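Lysyl oxidase (Pichia pastoris, PDB 1W7C) catalyses the oxidative deamination of primary amines, probably including the side-chain amines of lysines, using copper and a topaquinone cofactor built from its own chain. Local coordinates at residues L337-A342 and Q595-S600; D489-Y494 and V581-K586; A646-G651 and A671-T676. All blocks are in the same frame, centred on the assembly; numbering follows the deposited sequence.

Contact 1. Residues L337-A342 and Q595-S600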
ATOM      1  N   LEU A 337      15.437   2.547  12.017  1.00 13.35           N
ATOM      2  CA  LEU A 337      14.749   1.421  12.653  1.00 12.60           C
ATOM      3  C   LEU A 337      15.331   1.212  14.043  1.00 14.10           C
ATOM      4  O   LEU A 337      16.560   1.194  14.215  1.00 13.87           O
ATOM      5  CB  LEU A 337      14.964   0.172  11.808  1.00 13.50           C
ATOM      6  CG  LEU A 337      14.372  -1.117  12.389  1.00 14.05           C
ATOM      7  CD1 LEU A 337      12.857  -1.111  12.363  1.00 16.08           C
ATOM      8  CD2 LEU A 337      14.947  -2.309  11.667  1.00 17.06           C
ATOM      9  N   GLN A 338      14.452   0.981  15.009  1.00 12.84           N
ATOM     10  CA  GLN A 338      14.835   0.863  16.402  1.00 12.75           C
ATOM     11  C   GLN A 338      14.711  -0.530  16.987  1.00 13.66           C
ATOM     12  O   GLN A 338      15.505  -0.920  17.830  1.00 13.76           O
ATOM     13  CB  GLN A 338      13.944   1.790  17.247  1.00 13.18           C
ATOM     14  CG  GLN A 338      14.242   3.223  16.965  1.00 13.97           C
ATOM     15  CD  GLN A 338      15.571   3.648  17.484  1.00 14.68           C
ATOM     16  OE1 GLN A 338      15.899   3.397  18.644  1.00 14.82           O
ATOM     17  NE2 GLN A 338      16.357   4.277  16.623  1.00 14.21           N
ATOM     18  N   GLU A 339      13.685  -1.254  16.572  1.00 13.46           N
ATOM     19  CA  GLU A 339      13.325  -2.537  17.211  1.00 13.15           C
ATOM     20  C   GLU A 339      12.308  -3.228  16.358  1.00 12.51           C
ATOM     21  O   GLU A 339      11.538  -2.589  15.639  1.00 13.07           O
ATOM     22  CB  GLU A 339      12.794  -2.338  18.621  1.00 13.62           C
ATOM     23  CG  GLU A 339      12.368  -3.564  19.426  1.00 15.99           C
ATOM     24  CD  GLU A 339      13.487  -4.579  19.688  1.00 14.53           C
ATOM     25  OE1 GLU A 339      13.982  -5.224  18.729  1.00 14.14           O
ATOM     26  OE2 GLU A 339      13.824  -4.783  20.896  1.00 14.40           O
ATOM     27  N   LEU A 340      12.332  -4.542  16.432  1.00 13.16           N
ATOM     28  CA  LEU A 340      11.326  -5.396  15.820  1.00 13.78           C
ATOM     29  C   LEU A 340      11.000  -6.481  16.820  1.00 12.70           C
ATOM     30  O   LEU A 340      11.907  -7.163  17.322  1.00 16.19           O
ATOM     31  CB  LEU A 340      11.769  -6.062  14.508  1.00 20.00           C
ATOM     32  CG  LEU A 340      12.507  -5.378  13.439  1.00 26.21           C
ATOM     33  CD1 LEU A 340      13.954  -5.303  13.833  1.00 42.59           C
ATOM     34  CD2 LEU A 340      12.335  -6.200  12.118  1.00 45.26           C
ATOM     35  N   ILE A 341       9.723  -6.661  17.102  1.00 13.50           N
ATOM     36  CA  ILE A 341       9.241  -7.675  18.045  1.00 12.86           C
ATOM     37  C   ILE A 341       8.377  -8.691  17.315  1.00 13.34           C
ATOM     38  O   ILE A 341       7.732  -8.390  16.295  1.00 13.56           O
ATOM     39  CB  ILE A 341       8.476  -7.088  19.263  1.00 13.21           C
ATOM     40  CG1 ILE A 341       7.245  -6.314  18.794  1.00 13.98           C
ATOM     41  CG2 ILE A 341       9.455  -6.254  20.087  1.00 14.77           C
ATOM     42  CD1 ILE A 341       6.286  -5.932  19.954  1.00 14.98           C
ATOM     43  N   ALA A 342       8.374  -9.897  17.853  1.00 13.90           N
ATOM     44  CA  ALA A 342       7.477 -10.933  17.395  1.00 14.04           C
ATOM     45  C   ALA A 342       6.894 -11.589  18.624  1.00 14.58           C
ATOM     46  O   ALA A 342       7.622 -12.269  19.372  1.00 14.72           O
ATOM     47  CB  ALA A 342       8.195 -11.949  16.526  1.00 15.80           C
ATOM     48  N   GLN A 595       9.117  -3.174  25.936  1.00 14.91           N
ATOM     49  CA  GLN A 595       8.710  -2.840  24.567  1.00 15.09           C
ATOM     50  C   GLN A 595       7.503  -1.904  24.589  1.00 13.53           C
ATOM     51  O   GLN A 595       6.555  -2.074  23.812  1.00 14.12           O
ATOM     52  CB  GLN A 595       8.395  -4.096  23.769  1.00 14.71           C
ATOM     53  CG  GLN A 595       9.497  -5.128  23.744  1.00 13.84           C
ATOM     54  CD  GLN A 595      10.728  -4.696  23.009  1.00 14.52           C
ATOM     55  OE1 GLN A 595      10.789  -3.598  22.434  1.00 15.67           O
ATOM     56  NE2 GLN A 595      11.716  -5.611  22.928  1.00 14.76           N
ATOM     57  N   ASN A 596       7.541  -0.883  25.445  1.00 13.68           N
ATOM     58  CA  ASN A 596       6.364  -0.055  25.700  1.00 14.40           C
ATOM     59  C   ASN A 596       5.964   0.923  24.587  1.00 13.51           C
ATOM     60  O   ASN A 596       4.935   1.535  24.641  1.00 14.03           O
ATOM     61  CB  ASN A 596       6.538   0.687  27.014  1.00 13.70           C
ATOM     62  CG  ASN A 596       6.420  -0.201  28.229  1.00 14.34           C
ATOM     63  OD1 ASN A 596       5.705  -1.218  28.201  1.00 16.71           O
ATOM     64  ND2 ASN A 596       7.029   0.239  29.340  1.00 16.01           N
ATOM     65  N   TRP A 597       6.801   1.038  23.555  1.00 13.28           N
ATOM     66  CA  TRP A 597       6.517   1.796  22.348  1.00 13.21           C
ATOM     67  C   TRP A 597       5.517   1.114  21.420  1.00 12.83           C
ATOM     68  O   TRP A 597       5.002   1.767  20.524  1.00 13.38           O
ATOM     69  CB  TRP A 597       7.840   1.996  21.551  1.00 13.00           C
ATOM     70  CG  TRP A 597       8.544   0.718  21.244  1.00 13.52           C
ATOM     71  CD1 TRP A 597       9.466   0.117  22.038  1.00 13.93           C
ATOM     72  CD2 TRP A 597       8.232  -0.196  20.220  1.00 12.68           C
ATOM     73  NE1 TRP A 597       9.787  -1.109  21.533  1.00 14.19           N
ATOM     74  CE2 TRP A 597       9.039  -1.322  20.405  1.00 13.76           C
ATOM     75  CE3 TRP A 597       7.393  -0.157  19.094  1.00 13.25           C
ATOM     76  CZ2 TRP A 597       9.021  -2.405  19.531  1.00 14.20           C
ATOM     77  CZ3 TRP A 597       7.408  -1.235  18.211  1.00 13.96           C
ATOM     78  CH2 TRP A 597       8.214  -2.331  18.440  1.00 14.68           C
ATOM     79  N   ALA A 598       5.236  -0.178  21.637  1.00 13.35           N
ATOM     80  CA  ALA A 598       4.538  -0.992  20.628  1.00 13.16           C
ATOM     81  C   ALA A 598       3.012  -1.026  20.781  1.00 12.75           C
ATOM     82  O   ALA A 598       2.344  -1.753  20.088  1.00 13.92           O
ATOM     83  CB  ALA A 598       5.111  -2.384  20.602  1.00 14.34           C
ATOM     84  N   ARG A 599       2.483  -0.155  21.634  1.00 13.14           N
ATOM     85  CA  ARG A 599       1.100  -0.183  22.071  1.00 13.76           C
ATOM     86  C   ARG A 599       0.162   0.816  21.384  1.00 14.36           C
ATOM     87  O   ARG A 599      -1.049   0.714  21.585  1.00 14.11           O
ATOM     88  CB  ARG A 599       1.029   0.062  23.578  1.00 13.90           C
ATOM     89  CG  ARG A 599       1.653   1.382  24.048  1.00 14.56           C
ATOM     90  CD  ARG A 599       1.714   1.487  25.546  1.00 14.99           C
ATOM     91  NE  ARG A 599       2.515   2.646  25.986  1.00 15.15           N
ATOM     92  CZ  ARG A 599       2.036   3.861  26.121  1.00 15.71           C
ATOM     93  NH1 ARG A 599       0.760   4.132  25.926  1.00 16.55           N
ATOM     94  NH2 ARG A 599       2.842   4.816  26.530  1.00 15.91           N
ATOM     95  N   SER A 600       0.734   1.722  20.578  1.00 13.15           N
ATOM     96  CA  SER A 600      -0.029   2.693  19.802  1.00 12.79           C
ATOM     97  C   SER A 600       0.613   2.771  18.441  1.00 12.29           C
ATOM     98  O   SER A 600       1.695   2.248  18.235  1.00 13.56           O
ATOM     99  CB  SER A 600      -0.003   4.069  20.476  1.00 14.21           C
ATOM    100  OG  SER A 600      -0.545   3.925  21.786  1.00 15.09           O
TER

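Contact 2. Residues D489-Y494 and V581-K586. With CU (copper (II) ion), chain C.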
ATOM      1  N   ASP A 489       1.980 -11.176  16.569  1.00 13.68           N
ATOM      2  CA  ASP A 489       2.161  -9.833  16.077  1.00 14.08           C
ATOM      3  C   ASP A 489       3.621  -9.579  15.761  1.00 13.55           C
ATOM      4  O   ASP A 489       4.501  -9.910  16.553  1.00 15.03           O
ATOM      5  CB  ASP A 489       1.748  -8.798  17.131  1.00 14.42           C
ATOM      6  CG  ASP A 489       0.260  -8.581  17.215  1.00 14.31           C
ATOM      7  OD1 ASP A 489      -0.470  -8.931  16.250  1.00 15.15           O
ATOM      8  OD2 ASP A 489      -0.233  -8.073  18.232  1.00 14.85           O
ATOM      9  N   HIS A 490       3.861  -9.001  14.597  1.00 13.70           N
ATOM     10  CA  HIS A 490       5.118  -8.340  14.259  1.00 13.70           C
ATOM     11  C   HIS A 490       4.885  -6.845  14.479  1.00 14.35           C
ATOM     12  O   HIS A 490       3.903  -6.314  13.960  1.00 15.52           O
ATOM     13  CB  HIS A 490       5.467  -8.527  12.797  1.00 15.01           C
ATOM     14  CG  HIS A 490       5.693  -9.946  12.393  1.00 16.88           C
ATOM     15  ND1 HIS A 490       6.924 -10.557  12.471  1.00 19.23           N
ATOM     16  CD2 HIS A 490       4.859 -10.839  11.796  1.00 19.04           C
ATOM     17  CE1 HIS A 490       6.832 -11.779  11.976  1.00 19.91           C
ATOM     18  NE2 HIS A 490       5.583 -11.979  11.570  1.00 20.25           N
ATOM     19  N   VAL A 491       5.772  -6.160  15.198  1.00 12.64           N
ATOM     20  CA  VAL A 491       5.700  -4.708  15.317  1.00 13.05           C
ATOM     21  C   VAL A 491       7.109  -4.144  15.226  1.00 13.35           C
ATOM     22  O   VAL A 491       8.047  -4.708  15.814  1.00 13.72           O
ATOM     23  CB  VAL A 491       4.976  -4.194  16.584  1.00 13.83           C
ATOM     24  CG1 VAL A 491       4.516  -2.747  16.374  1.00 15.04           C
ATOM     25  CG2 VAL A 491       3.804  -5.074  16.964  1.00 15.20           C
ATOM     26  N   LEU A 492       7.278  -3.078  14.469  1.00 12.17           N
ATOM     27  CA  LEU A 492       8.586  -2.459  14.167  1.00 12.80           C
ATOM     28  C   LEU A 492       8.463  -0.983  14.550  1.00 12.60           C
ATOM     29  O   LEU A 492       7.477  -0.351  14.189  1.00 14.22           O
ATOM     30  CB  LEU A 492       8.948  -2.540  12.666  1.00 15.79           C
ATOM     31  CG  LEU A 492       9.251  -3.887  12.085  1.00 18.85           C
ATOM     32  CD1 LEU A 492       7.979  -4.614  11.722  1.00 20.88           C
ATOM     33  CD2 LEU A 492      10.156  -3.750  10.853  1.00 24.56           C
ATOM     34  N   ASN A 493       9.478  -0.437  15.211  1.00 12.94           N
ATOM     35  CA  ASN A 493       9.535   0.971  15.603  1.00 12.22           C
ATOM     36  C   ASN A 493      10.596   1.676  14.781  1.00 12.05           C
ATOM     37  O   ASN A 493      11.726   1.201  14.691  1.00 13.24           O
ATOM     38  CB  ASN A 493       9.881   1.107  17.086  1.00 12.28           C
ATOM     39  CG  ASN A 493       9.771   2.511  17.582  1.00 13.91           C
ATOM     40  OD1 ASN A 493      10.777   3.115  17.965  1.00 13.65           O
ATOM     41  ND2 ASN A 493       8.536   3.048  17.646  1.00 13.86           N
ATOM     42  N   TYR A 494      10.223   2.829  14.220  1.00 12.40           N
ATOM     43  CA  TYR A 494      11.159   3.702  13.530  1.00 12.07           C
ATOM     44  C   TYR A 494      11.253   5.054  14.238  1.00 12.74           C
ATOM     45  O   TYR A 494      10.264   5.700  14.529  1.00 13.03           O
ATOM     46  CB  TYR A 494      10.693   3.946  12.102  1.00 13.41           C
ATOM     47  CG  TYR A 494      10.730   2.727  11.188  1.00 12.35           C
ATOM     48  CD1 TYR A 494       9.689   1.811  11.217  1.00 12.97           C
ATOM     49  CD2 TYR A 494      11.767   2.508  10.313  1.00 13.61           C
ATOM     50  CE1 TYR A 494       9.722   0.687  10.399  1.00 13.75           C
ATOM     51  CE2 TYR A 494      11.803   1.424   9.502  1.00 13.31           C
ATOM     52  CZ  TYR A 494      10.765   0.512   9.542  1.00 13.41           C
ATOM     53  OH  TYR A 494      10.772  -0.576   8.691  1.00 15.97           O
ATOM     54  N   VAL A 581      -0.736  -0.918  12.354  1.00 13.41           N
ATOM     55  CA  VAL A 581      -1.255  -1.620  13.507  1.00 13.94           C
ATOM     56  C   VAL A 581      -0.210  -1.727  14.607  1.00 13.54           C
ATOM     57  O   VAL A 581       0.976  -1.620  14.375  1.00 15.32           O
ATOM     58  CB  VAL A 581      -1.802  -3.014  13.149  1.00 15.44           C
ATOM     59  CG1 VAL A 581      -2.846  -2.939  11.990  1.00 16.56           C
ATOM     60  CG2 VAL A 581      -0.700  -3.965  12.770  1.00 16.96           C
ATOM     61  N   HIS A 582      -0.707  -1.910  15.828  1.00 13.32           N
ATOM     62  CA  HIS A 582       0.097  -2.066  17.022  1.00 13.66           C
ATOM     63  C   HIS A 582      -0.276  -3.366  17.749  1.00 13.36           C
ATOM     64  O   HIS A 582      -1.154  -4.107  17.301  1.00 13.76           O
ATOM     65  CB  HIS A 582      -0.058  -0.836  17.938  1.00 13.78           C
ATOM     66  CG  HIS A 582      -1.459  -0.565  18.375  1.00 13.48           C
ATOM     67  ND1 HIS A 582      -2.156  -1.369  19.247  1.00 14.14           N
ATOM     68  CD2 HIS A 582      -2.323   0.401  17.990  1.00 15.28           C
ATOM     69  CE1 HIS A 582      -3.385  -0.889  19.403  1.00 16.22           C
ATOM     70  NE2 HIS A 582      -3.512   0.175  18.639  1.00 16.06           N
ATOM     71  N   ARG A 583       0.385  -3.645  18.861  1.00 13.03           N
ATOM     72  CA  ARG A 583       0.126  -4.854  19.600  1.00 13.73           C
ATOM     73  C   ARG A 583      -1.323  -4.999  19.971  1.00 13.43           C
ATOM     74  O   ARG A 583      -1.972  -4.044  20.403  1.00 15.03           O
ATOM     75  CB  ARG A 583       0.930  -4.894  20.903  1.00 13.50           C
ATOM     76  CG  ARG A 583       2.413  -5.130  20.781  1.00 13.80           C
ATOM     77  CD  ARG A 583       3.122  -4.975  22.139  1.00 13.42           C
ATOM     78  NE  ARG A 583       2.746  -6.024  23.050  1.00 14.25           N
ATOM     79  CZ  ARG A 583       2.714  -5.920  24.372  1.00 14.51           C
ATOM     80  NH1 ARG A 583       2.976  -4.774  24.976  1.00 15.34           N
ATOM     81  NH2 ARG A 583       2.407  -6.975  25.096  1.00 16.38           N
ATOM     82  N   ILE A 584      -1.811  -6.212  19.873  1.00 14.36           N
ATOM     83  CA  ILE A 584      -3.109  -6.624  20.444  1.00 15.52           C
ATOM     84  C   ILE A 584      -3.012  -6.809  21.946  1.00 14.68           C
ATOM     85  O   ILE A 584      -3.822  -6.269  22.696  1.00 15.55           O
ATOM     86  CB  ILE A 584      -3.614  -7.894  19.754  1.00 15.41           C
ATOM     87  CG1 ILE A 584      -3.840  -7.625  18.272  1.00 15.63           C
ATOM     88  CG2 ILE A 584      -4.899  -8.389  20.445  1.00 15.97           C
ATOM     89  CD1 ILE A 584      -4.054  -8.865  17.416  1.00 16.62           C
ATOM     90  N   VAL A 585      -2.042  -7.588  22.393  1.00 14.68           N
ATOM     91  CA  VAL A 585      -1.857  -7.848  23.837  1.00 14.37           C
ATOM     92  C   VAL A 585      -1.457  -6.547  24.562  1.00 14.09           C
ATOM     93  O   VAL A 585      -0.693  -5.744  23.990  1.00 14.82           O
ATOM     94  CB  VAL A 585      -0.783  -8.940  24.009  1.00 15.18           C
ATOM     95  CG1 VAL A 585      -0.396  -9.115  25.488  1.00 15.74           C
ATOM     96  CG2 VAL A 585      -1.253 -10.245  23.370  1.00 16.54           C
ATOM     97  N   LYS A 586      -1.951  -6.380  25.782  1.00 14.96           N
ATOM     98  CA  LYS A 586      -1.698  -5.190  26.586  1.00 16.76           C
ATOM     99  C   LYS A 586      -0.655  -5.420  27.675  1.00 16.97           C
ATOM    100  O   LYS A 586       0.174  -4.547  27.939  1.00 18.58           O
ATOM    101  CB  LYS A 586      -3.014  -4.687  27.216  1.00 18.79           C
ATOM    102  CG  LYS A 586      -4.163  -4.486  26.142  1.00 21.32           C
ATOM    103  CD  LYS A 586      -3.724  -3.668  24.943  1.00 25.96           C
ATOM    104  CE  LYS A 586      -4.805  -3.528  23.852  0.80 34.65           C
ATOM    105  NZ  LYS A 586      -4.193  -3.249  22.483  0.80 18.19           N
TER
HETATM  106 CU    CU C 801       4.707 -13.690  10.956  1.00 20.69          CU
HETATM  107  O   HOH W   1       0.258  -8.904  20.720  1.00 15.68           O
HETATM  108  O   HOH W   2       6.345 -15.139  10.660  1.00 33.71           O

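Contact 3. Residues A646-G651 and A671-T676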
ATOM      1  N   ALA A 646       9.194  11.776  15.840  1.00 13.29           N
ATOM      2  CA  ALA A 646       8.078  10.849  15.709  1.00 13.42           C
ATOM      3  C   ALA A 646       8.640   9.436  15.745  1.00 12.46           C
ATOM      4  O   ALA A 646       9.533   9.097  15.034  1.00 16.07           O
ATOM      5  CB  ALA A 646       7.306  11.082  14.422  1.00 14.13           C
ATOM      6  N   TRP A 647       8.044   8.625  16.605  1.00 13.19           N
ATOM      7  CA  TRP A 647       8.402   7.200  16.731  1.00 13.24           C
ATOM      8  C   TRP A 647       7.201   6.475  16.111  1.00 11.17           C
ATOM      9  O   TRP A 647       6.112   6.451  16.710  1.00 13.77           O
ATOM     10  CB  TRP A 647       8.582   6.838  18.231  1.00 13.56           C
ATOM     11  CG  TRP A 647       9.584   7.690  18.960  1.00 13.84           C
ATOM     12  CD1 TRP A 647       9.306   8.853  19.559  1.00 13.96           C
ATOM     13  CD2 TRP A 647      10.987   7.424  19.217  1.00 13.52           C
ATOM     14  NE1 TRP A 647      10.444   9.379  20.117  1.00 15.03           N
ATOM     15  CE2 TRP A 647      11.491   8.522  19.928  1.00 13.78           C
ATOM     16  CE3 TRP A 647      11.869   6.402  18.860  1.00 14.34           C
ATOM     17  CZ2 TRP A 647      12.815   8.605  20.360  1.00 14.60           C
ATOM     18  CZ3 TRP A 647      13.192   6.470  19.284  1.00 14.02           C
ATOM     19  CH2 TRP A 647      13.665   7.583  20.019  1.00 14.65           C
ATOM     20  N   VAL A 648       7.419   5.951  14.895  1.00 12.30           N
ATOM     21  CA  VAL A 648       6.371   5.468  14.036  1.00 12.22           C
ATOM     22  C   VAL A 648       6.427   3.964  13.946  1.00 12.76           C
ATOM     23  O   VAL A 648       7.477   3.397  13.690  1.00 12.86           O
ATOM     24  CB  VAL A 648       6.470   6.078  12.616  1.00 13.40           C
ATOM     25  CG1 VAL A 648       5.336   5.589  11.791  1.00 13.19           C
ATOM     26  CG2 VAL A 648       6.497   7.601  12.694  1.00 15.54           C
ATOM     27  N   ASN A 649       5.299   3.295  14.193  1.00 12.35           N
ATOM     28  CA  ASN A 649       5.233   1.855  14.138  1.00 12.60           C
ATOM     29  C   ASN A 649       4.587   1.303  12.874  1.00 12.02           C
ATOM     30  O   ASN A 649       3.621   1.865  12.338  1.00 13.05           O
ATOM     31  CB  ASN A 649       4.478   1.302  15.349  1.00 12.30           C
ATOM     32  CG  ASN A 649       5.177   1.611  16.628  1.00 13.20           C
ATOM     33  OD1 ASN A 649       6.419   1.632  16.674  1.00 14.57           O
ATOM     34  ND2 ASN A 649       4.398   1.868  17.683  1.00 14.01           N
ATOM     35  N   LEU A 650       5.133   0.177  12.430  1.00 12.30           N
ATOM     36  CA  LEU A 650       4.550  -0.678  11.388  1.00 12.38           C
ATOM     37  C   LEU A 650       4.335  -2.037  11.982  1.00 12.14           C
ATOM     38  O   LEU A 650       5.109  -2.495  12.813  1.00 14.34           O
ATOM     39  CB  LEU A 650       5.513  -0.762  10.203  1.00 13.33           C
ATOM     40  CG  LEU A 650       5.702   0.508   9.381  1.00 13.05           C
ATOM     41  CD1 LEU A 650       6.616   0.271   8.229  1.00 13.55           C
ATOM     42  CD2 LEU A 650       4.372   1.053   8.909  1.00 13.61           C
ATOM     43  N   GLY A 651       3.335  -2.749  11.512  1.00 12.88           N
ATOM     44  CA  GLY A 651       3.058  -4.037  12.099  1.00 15.14           C
ATOM     45  C   GLY A 651       2.200  -4.926  11.253  1.00 14.16           C
ATOM     46  O   GLY A 651       1.652  -4.491  10.240  1.00 14.77           O
ATOM     47  N   ALA A 671       4.057  -3.694   5.163  1.00 13.98           N
ATOM     48  CA  ALA A 671       3.672  -2.525   5.944  1.00 12.52           C
ATOM     49  C   ALA A 671       4.503  -1.334   5.468  1.00 13.28           C
ATOM     50  O   ALA A 671       5.658  -1.495   5.067  1.00 13.42           O
ATOM     51  CB  ALA A 671       3.892  -2.779   7.409  1.00 13.66           C
ATOM     52  N   SER A 672       3.901  -0.133   5.481  1.00 12.87           N
ATOM     53  CA  SER A 672       4.648   1.024   4.941  1.00 12.12           C
ATOM     54  C   SER A 672       4.061   2.309   5.525  1.00 13.66           C
ATOM     55  O   SER A 672       2.899   2.366   5.957  1.00 12.83           O
ATOM     56  CB  SER A 672       4.582   1.103   3.416  1.00 13.57           C
ATOM     57  OG  SER A 672       3.247   1.384   2.974  1.00 16.17           O
ATOM     58  N   PHE A 673       4.869   3.367   5.502  1.00 12.79           N
ATOM     59  CA  PHE A 673       4.352   4.719   5.719  1.00 12.86           C
ATOM     60  C   PHE A 673       5.129   5.659   4.782  1.00 11.99           C
ATOM     61  O   PHE A 673       6.212   5.324   4.285  1.00 13.15           O
ATOM     62  CB  PHE A 673       4.450   5.232   7.158  1.00 13.19           C
ATOM     63  CG  PHE A 673       5.867   5.353   7.698  1.00 12.32           C
ATOM     64  CD1 PHE A 673       6.590   6.535   7.591  1.00 13.42           C
ATOM     65  CD2 PHE A 673       6.437   4.302   8.381  1.00 13.64           C
ATOM     66  CE1 PHE A 673       7.858   6.644   8.123  1.00 14.85           C
ATOM     67  CE2 PHE A 673       7.694   4.407   8.932  1.00 14.51           C
ATOM     68  CZ  PHE A 673       8.414   5.594   8.809  1.00 14.21           C
ATOM     69  N   MET A 674       4.533   6.821   4.520  1.00 13.11           N
ATOM     70  CA  MET A 674       5.158   7.837   3.682  1.00 12.38           C
ATOM     71  C   MET A 674       5.332   9.139   4.501  1.00 13.37           C
ATOM     72  O   MET A 674       4.564   9.454   5.381  1.00 12.71           O
ATOM     73  CB  MET A 674       4.333   8.155   2.431  1.00 13.63           C
ATOM     74  CG  MET A 674       4.548   7.204   1.286  1.00 16.16           C
ATOM     75  SD  MET A 674       3.509   7.592  -0.100  1.00 19.38           S
ATOM     76  CE  MET A 674       4.301   6.850  -1.321  1.00 22.90           C
ATOM     77  N   LEU A 675       6.379   9.866   4.083  1.00 12.77           N
ATOM     78  CA  LEU A 675       6.632  11.225   4.523  1.00 13.25           C
ATOM     79  C   LEU A 675       6.542  12.058   3.252  1.00 12.42           C
ATOM     80  O   LEU A 675       7.376  11.946   2.363  1.00 13.40           O
ATOM     81  CB  LEU A 675       8.042  11.338   5.120  1.00 12.72           C
ATOM     82  CG  LEU A 675       8.324  10.363   6.276  1.00 13.46           C
ATOM     83  CD1 LEU A 675       9.742  10.578   6.760  1.00 15.84           C
ATOM     84  CD2 LEU A 675       7.325  10.476   7.418  1.00 13.46           C
ATOM     85  N   THR A 676       5.509  12.899   3.206  1.00 11.93           N
ATOM     86  CA  THR A 676       5.208  13.628   1.973  1.00 13.39           C
ATOM     87  C   THR A 676       5.086  15.126   2.213  1.00 12.48           C
ATOM     88  O   THR A 676       4.521  15.556   3.213  1.00 13.33           O
ATOM     89  CB  THR A 676       3.994  13.012   1.233  1.00 15.32           C
ATOM     90  OG1 THR A 676       3.899  13.550  -0.108  1.00 16.12           O
ATOM     91  CG2 THR A 676       2.696  13.307   1.902  1.00 15.81           C
TER

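Contact 1. Residues L337-A342 and Q595-S600
I341 and Q595 are the closest backbone pair, their CA atoms 8.1 Å apart, so the strand 337-342 and the turn 595-600, closed by a bond from A598 N to Q595 O, meet through side chains alone. The link between them runs from Q595 NE2 to E339 OE2, 3.0 Å long and fairly straight at 163°. E339 OE2 lies close to the amide plane of Q595, but the N-H comes at the carboxylate from above, 48° out of its plane. At the other end of the amide, Q595 OE1 takes the indole N-H of W597, with NE1 2.8 Å away in the carbonyl plane. Two opposite demands thus fix which way the amide is flipped. I341 CG2 sits over the amide carbon, 3.5 Å from Q595 CD, and I341 CD1 runs on to A598 CB at 3.8 Å. With CG anti to the E339 nitrogen (chi1 180°), the methylene chain passes crosswise to the indole, E339 CG being 3.5 Å from W597 CZ2. Replacing Q595 with a leucine would probably leave both E339 OE2 and the indole N-H short of a partner in a buried place. E339 OE2 also bonds S357 OG and S615 OG, while OE1 takes the N-H groups of L340 and I359. So many donors round one carboxylate probably favour its ionised form, and they hold it rigidly beside D358, the predicted catalytic base.

Contact 2. Residues D489-Y494 and V581-K586
D489 reaches across from its strand to take the backbone N-H of I584, an almost perfectly straight bond (172°, I584 N to D489 OD2 2.9 Å) that meets the oxygen end-on, nearly in line with its C-O bond. D489 CG stands opposite the carbonyl carbon (chi1 -80°), which carries the carboxylate toward the loop. The same OD2 accepts from a water at 2.7 Å, which in turn accepts from V585 N, so one oxygen holds two successive amides of a loop that has no strand pairing. D489 OD1 is turned to H653 ND1, and the side chain of I584 crosses the outer end of the carboxylate, close to its plane, its CG1 3.6 Å from D489 OD2. Two residues on, V491 CG2 touches R583 CG at 4.1 Å, the side chains crossing nearly at right angles. Strand alternation sends the intervening H490 the other way. Its NE2 binds the copper ion at 2.0 Å, with H488, H654 and a water completing the ligands found here: the His-X-His pair plus a distant third histidine that marks copper amine oxidases. D489 therefore sits between the paired ligands in sequence, and its partner H653 stands next to the third. R583 NE makes a salt bridge with E343. Beyond, the loop reaches the second subunit, where H582 N bonds N550 OD1 and K586 N bonds N528 OD1 of that chain.

Contact 3. Residues A646-G651 and A671-T676
L650 is the main bump of this interface, and the strand 671-676 supplies the hollow that takes it, between the methyl of A671 and the ring of F673. The strands run roughly antiparallel, at 151°, but their axes come no nearer than 6.5 Å, and their backbones do not pair; what joins them is the interlocking of apolar side chains. L650 CB rests on A671 CB at 3.8 Å. From there the two methyls fork over the opposing backbone: L650 CD1 lies 3.7 Å from A671 O, and L650 CD2 sits 3.6 Å from S672 O. On its other flank the leucine meets F673 at the ring edge, with its CG in the ring plane and L650 CD2 3.9 Å from F673 CD2. V648, two residues back, closes on the same ring from a different side. Its CG1 stands over one face, 4.0 Å from the centroid of the F673 ring and 18° off the normal, a CH-pi contact shifted toward the rim. F673 can lie in this corner because its CG is placed between the backbone N and carbonyl carbon (chi1 62°), which swings the phenyl group into the gap before V648. At the far end, G651 brings only backbone, its O lying near A671 CB. Alongside, Y494 of the neighbouring strand 488-498 packs on L650, and V454 of strand 452-458 on F673. M674 and T676 pack on S667 and T668 of the second subunit. Facing strands, each hydrogen-bonded to other neighbours (488-498 on one side, 452-458 and 569-576 on the other), with alternate residues meshing between them, are typical of the beta-sandwich core of the copper amine oxidase catalytic domain.

In the fold
All three contacts are buried in the catalytic domain and follow one another across neighbouring strands: 329-344 in contact 1 pairs with 488-498 in contact 2, which pairs with 642-654 in contact 3. Contacts 1 and 2 hold two parts of the same long connection between strands 569-576 and 602-606 against that sheet, and both do it with a carboxylate, met by a side-chain amide in one and a backbone N-H in the other. Contact 3 is apolar, joining that sheet to the facing one. N649 ties them together, taking N493 ND2 on its oxygen and giving its amide to W597 O and S600 O. Contacts 2 and 3 also border the second subunit; contact 1 does not.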